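SusD/RagB family nutrient-binding outer membrane lipoprotein (PDB 4F7A) probably binds glycans, perhaps mucin O-glycans, at the cell surface as a SusD-like outer membrane lipoprotein with a TPR-like helical fold. Local coordinates at residues V233-S244 / T327-W338. Residues are numbered along the deposited sequence; the frame is centred on the assembly and turned at random. Where two conformers were deposited one is given.
Sequences VIESSDENIQIS and TPAVLLTAAETW
I241 and I243 pair with L332 and A329 as the hydrogen-bonded sites of a short antiparallel ribbon, strands 241-243 and 329-332 running at 147°, and a classic beta bulge sets both L331 and L332 against I241, whose carbonyl O takes both their N-H groups from one face of its plane. Branched I241 suits a strand: its CB lies beside L332 CB, 4.0 Å away, both side chains pointing the same way. From within the bulge, L331 CD1 meets I243 CG1 at 3.6 Å. On the opposite face from I241 and I243, Q242 lays its side chain, extended beyond CG, beside the P328 ring, CD 3.6 Å from P328 CB, and a water joins Q242 OE1 to P328 O. Where strand gives way to helix, T333, at the N-cap, accepts E336 N through its short hydroxyl, OG1. The short amide of N240 suits the helix's first turn: with CG anti to the carbonyl carbon (chi1 -79°), OD1 accepts from A334 N at 2.8 Å, nearly straight (173°) but from above the carbonyl plane. With an alanine here, the A334 N-H would probably lose its side-chain acceptor. Small A334 lets its CB come within 3.4 Å of S236 C, and W338 NE1 donates in its ring plane to E235 O. Helix 193-210 covers the I241/L332 face; helix 356-371 lies against N240 and the start of helix 334-346.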
loop_
_atom_site.group_PDB
_atom_site.type_symbol
_atom_site.label_atom_id
_atom_site.label_comp_id
_atom_site.label_asym_id
_atom_site.label_seq_id
_atom_site.Cartn_x
_atom_site.Cartn_y
_atom_site.Cartn_z
ATOM N N VAL A 233 -7.512 -12.171 -13.448
ATOM C CA VAL A 233 -7.096 -11.332 -12.337
ATOM C C VAL A 233 -7.908 -11.767 -11.119
ATOM O O VAL A 233 -8.874 -12.534 -11.238
ATOM C CB VAL A 233 -7.308 -9.828 -12.624
ATOM C CG1 VAL A 233 -6.396 -9.332 -13.787
ATOM C CG2 VAL A 233 -8.793 -9.504 -12.932
ATOM N N ILE A 234 -7.499 -11.304 -9.949
ATOM C CA ILE A 234 -8.151 -11.709 -8.708
ATOM C C ILE A 234 -9.539 -11.089 -8.632
ATOM O O ILE A 234 -9.686 -9.876 -8.749
ATOM C CB ILE A 234 -7.282 -11.336 -7.485
ATOM C CG1 ILE A 234 -5.935 -12.084 -7.558
ATOM C CG2 ILE A 234 -8.014 -11.717 -6.168
ATOM C CD1 ILE A 234 -4.917 -11.579 -6.585
ATOM N N GLU A 235 -10.558 -11.938 -8.450
ATOM C CA GLU A 235 -11.962 -11.512 -8.400
ATOM C C GLU A 235 -12.691 -11.908 -7.119
ATOM O O GLU A 235 -13.699 -11.296 -6.782
ATOM C CB GLU A 235 -12.711 -12.114 -9.600
ATOM C CG GLU A 235 -12.226 -11.514 -10.916
ATOM C CD GLU A 235 -12.953 -12.037 -12.138
ATOM O OE1 GLU A 235 -13.843 -12.881 -11.994
ATOM O OE2 GLU A 235 -12.635 -11.589 -13.256
ATOM N N SER A 236 -12.171 -12.921 -6.428
ATOM C CA SER A 236 -12.757 -13.422 -5.180
ATOM C C SER A 236 -11.830 -13.157 -4.011
ATOM O O SER A 236 -10.627 -13.374 -4.120
ATOM C CB SER A 236 -12.978 -14.941 -5.271
ATOM O OG SER A 236 -13.324 -15.465 -3.997
ATOM N N SER A 237 -12.399 -12.753 -2.867
ATOM C CA SER A 237 -11.579 -12.464 -1.665
ATOM C C SER A 237 -10.827 -13.685 -1.157
ATOM O O SER A 237 -9.780 -13.554 -0.531
ATOM C CB SER A 237 -12.433 -11.872 -0.548
ATOM O OG SER A 237 -12.980 -10.629 -0.974
ATOM N N ASP A 238 -11.336 -14.879 -1.475
ATOM C CA ASP A 238 -10.652 -16.106 -1.074
ATOM C C ASP A 238 -9.270 -16.212 -1.726
ATOM O O ASP A 238 -8.433 -16.957 -1.257
ATOM C CB ASP A 238 -11.506 -17.333 -1.399
ATOM C CG ASP A 238 -12.773 -17.405 -0.565
ATOM O OD1 ASP A 238 -12.794 -16.865 0.562
ATOM O OD2 ASP A 238 -13.757 -17.995 -1.048
ATOM N N GLU A 239 -9.032 -15.432 -2.780
ATOM C CA GLU A 239 -7.750 -15.451 -3.508
ATOM C C GLU A 239 -6.883 -14.206 -3.239
ATOM O O GLU A 239 -5.918 -13.935 -3.951
ATOM C CB GLU A 239 -8.003 -15.645 -5.018
ATOM C CG GLU A 239 -8.711 -16.982 -5.315
ATOM C CD GLU A 239 -8.658 -17.424 -6.774
ATOM O OE1 GLU A 239 -8.417 -16.606 -7.679
ATOM O OE2 GLU A 239 -8.914 -18.613 -7.014
ATOM N N ASN A 240 -7.226 -13.448 -2.206
ATOM C CA ASN A 240 -6.480 -12.222 -1.897
ATOM C C ASN A 240 -5.008 -12.597 -1.635
ATOM O O ASN A 240 -4.726 -13.614 -1.019
ATOM C CB ASN A 240 -7.054 -11.555 -0.639
ATOM C CG ASN A 240 -8.311 -10.784 -0.903
ATOM O OD1 ASN A 240 -8.760 -10.686 -2.055
ATOM N ND2 ASN A 240 -8.914 -10.245 0.170
ATOM N N ILE A 241 -4.089 -11.776 -2.127
ATOM C CA ILE A 241 -2.672 -11.955 -1.818
ATOM C C ILE A 241 -2.467 -11.423 -0.404
ATOM O O ILE A 241 -2.744 -10.254 -0.119
ATOM C CB ILE A 241 -1.759 -11.204 -2.801
ATOM C CG1 ILE A 241 -2.108 -11.583 -4.265
ATOM C CG2 ILE A 241 -0.269 -11.462 -2.474
ATOM C CD1 ILE A 241 -2.142 -13.110 -4.603
ATOM N N GLN A 242 -1.971 -12.296 0.466
ATOM C CA GLN A 242 -1.792 -11.979 1.872
ATOM C C GLN A 242 -0.747 -12.918 2.445
ATOM O O GLN A 242 -0.690 -14.084 2.079
ATOM C CB GLN A 242 -3.100 -12.129 2.638
ATOM C CG GLN A 242 -3.819 -13.445 2.462
ATOM C CD GLN A 242 -5.200 -13.414 3.085
ATOM O OE1 GLN A 242 -5.776 -12.359 3.265
ATOM N NE2 GLN A 242 -5.731 -14.574 3.413
ATOM N N ILE A 243 0.082 -12.384 3.318
ATOM C CA ILE A 243 1.250 -13.104 3.827
ATOM C C ILE A 243 0.965 -13.868 5.109
ATOM O O ILE A 243 0.444 -13.297 6.080
ATOM C CB ILE A 243 2.421 -12.166 4.096
ATOM C CG1 ILE A 243 2.805 -11.397 2.822
ATOM C CG2 ILE A 243 3.643 -12.983 4.670
ATOM C CD1 ILE A 243 3.251 -12.255 1.605
ATOM N N SER A 244 1.339 -15.137 5.116
ATOM C CA SER A 244 1.240 -15.975 6.313
ATOM C C SER A 244 2.055 -17.237 6.179
ATOM O O SER A 244 2.360 -17.694 5.069
ATOM C CB SER A 244 -0.221 -16.339 6.633
ATOM O OG SER A 244 -0.786 -17.193 5.636
ATOM N N THR A 327 -3.111 -13.250 11.876
ATOM C CA THR A 327 -3.884 -12.739 10.735
ATOM C C THR A 327 -2.970 -12.569 9.497
ATOM O O THR A 327 -1.983 -11.851 9.572
ATOM C CB THR A 327 -4.508 -11.371 11.070
ATOM O OG1 THR A 327 -5.412 -11.522 12.182
ATOM C CG2 THR A 327 -5.248 -10.803 9.858
ATOM N N PRO A 328 -3.307 -13.210 8.353
ATOM C CA PRO A 328 -2.456 -12.946 7.178
ATOM C C PRO A 328 -2.404 -11.436 6.861
ATOM O O PRO A 328 -3.407 -10.740 7.034
ATOM C CB PRO A 328 -3.160 -13.723 6.053
ATOM C CG PRO A 328 -3.895 -14.811 6.736
ATOM C CD PRO A 328 -4.378 -14.173 8.039
ATOM N N ALA A 329 -1.245 -10.941 6.439
ATOM C CA ALA A 329 -1.059 -9.537 6.109
ATOM C C ALA A 329 -1.468 -9.282 4.670
ATOM O O ALA A 329 -0.772 -9.689 3.740
ATOM C CB ALA A 329 0.425 -9.125 6.304
ATOM N N VAL A 330 -2.584 -8.595 4.487
ATOM C CA VAL A 330 -3.125 -8.339 3.160
ATOM C C VAL A 330 -2.212 -7.413 2.343
ATOM O O VAL A 330 -1.736 -6.386 2.860
ATOM C CB VAL A 330 -4.520 -7.717 3.276
ATOM C CG1 VAL A 330 -5.030 -7.330 1.934
ATOM C CG2 VAL A 330 -5.480 -8.730 3.969
ATOM N N LEU A 331 -1.954 -7.804 1.092
ATOM C CA LEU A 331 -1.110 -7.046 0.144
ATOM C C LEU A 331 -1.864 -6.589 -1.104
ATOM O O LEU A 331 -1.602 -5.495 -1.616
ATOM C CB LEU A 331 0.109 -7.868 -0.300
ATOM C CG LEU A 331 1.142 -8.142 0.805
ATOM C CD1 LEU A 331 2.266 -8.994 0.253
ATOM C CD2 LEU A 331 1.655 -6.831 1.406
ATOM N N LEU A 332 -2.749 -7.436 -1.618
ATOM C CA LEU A 332 -3.487 -7.138 -2.857
ATOM C C LEU A 332 -4.813 -7.926 -2.880
ATOM O O LEU A 332 -4.808 -9.147 -2.886
ATOM C CB LEU A 332 -2.617 -7.476 -4.074
ATOM C CG LEU A 332 -3.064 -6.897 -5.415
ATOM C CD1 LEU A 332 -1.897 -6.838 -6.390
ATOM C CD2 LEU A 332 -4.219 -7.688 -5.983
ATOM N N THR A 333 -5.934 -7.210 -2.913
ATOM C CA THR A 333 -7.236 -7.816 -2.746
ATOM C C THR A 333 -7.984 -7.848 -4.063
ATOM O O THR A 333 -7.723 -7.047 -4.977
ATOM C CB THR A 333 -8.086 -7.044 -1.702
ATOM O OG1 THR A 333 -8.354 -5.715 -2.176
ATOM C CG2 THR A 333 -7.364 -6.991 -0.320
ATOM N N ALA A 334 -8.930 -8.779 -4.128
ATOM C CA ALA A 334 -9.949 -8.819 -5.144
ATOM C C ALA A 334 -10.721 -7.488 -5.216
ATOM O O ALA A 334 -10.983 -6.961 -6.302
ATOM C CB ALA A 334 -10.908 -9.986 -4.824
ATOM N N ALA A 335 -11.084 -6.933 -4.066
ATOM C CA ALA A 335 -11.842 -5.675 -4.046
ATOM C C ALA A 335 -11.039 -4.578 -4.759
ATOM O O ALA A 335 -11.554 -3.912 -5.662
ATOM C CB ALA A 335 -12.199 -5.248 -2.580
ATOM N N GLU A 336 -9.782 -4.406 -4.375
ATOM C CA GLU A 336 -8.898 -3.437 -5.051
ATOM C C GLU A 336 -8.871 -3.693 -6.559
ATOM O O GLU A 336 -8.921 -2.770 -7.361
ATOM C CB GLU A 336 -7.469 -3.504 -4.480
ATOM C CG GLU A 336 -6.509 -2.617 -5.272
ATOM C CD GLU A 336 -5.044 -2.781 -4.945
ATOM O OE1 GLU A 336 -4.700 -3.501 -3.980
ATOM O OE2 GLU A 336 -4.235 -2.160 -5.673
ATOM N N THR A 337 -8.775 -4.952 -6.946
ATOM C CA THR A 337 -8.695 -5.298 -8.361
ATOM C C THR A 337 -9.970 -4.837 -9.120
ATOM O O THR A 337 -9.891 -4.291 -10.222
ATOM C CB THR A 337 -8.372 -6.799 -8.552
ATOM O OG1 THR A 337 -7.143 -7.101 -7.856
ATOM C CG2 THR A 337 -8.212 -7.143 -10.044
ATOM N N TRP A 338 -11.131 -5.018 -8.512
ATOM C CA TRP A 338 -12.380 -4.509 -9.096
ATOM C C TRP A 338 -12.383 -2.968 -9.224
ATOM O O TRP A 338 -12.879 -2.426 -10.215
ATOM C CB TRP A 338 -13.593 -4.979 -8.301
ATOM C CG TRP A 338 -13.989 -6.413 -8.577
ATOM C CD1 TRP A 338 -13.892 -7.452 -7.727
ATOM C CD2 TRP A 338 -14.507 -6.946 -9.803
ATOM N NE1 TRP A 338 -14.314 -8.606 -8.331
ATOM C CE2 TRP A 338 -14.705 -8.319 -9.608
ATOM C CE3 TRP A 338 -14.815 -6.396 -11.048
ATOM C CZ2 TRP A 338 -15.216 -9.155 -10.610
ATOM C CZ3 TRP A 338 -15.346 -7.212 -12.029
ATOM C CH2 TRP A 338 -15.545 -8.570 -11.806
HETATM O O HOH W 1 -11.284 -8.470 -1.415
HETATM O O HOH W 2 -6.091 -11.637 6.123
#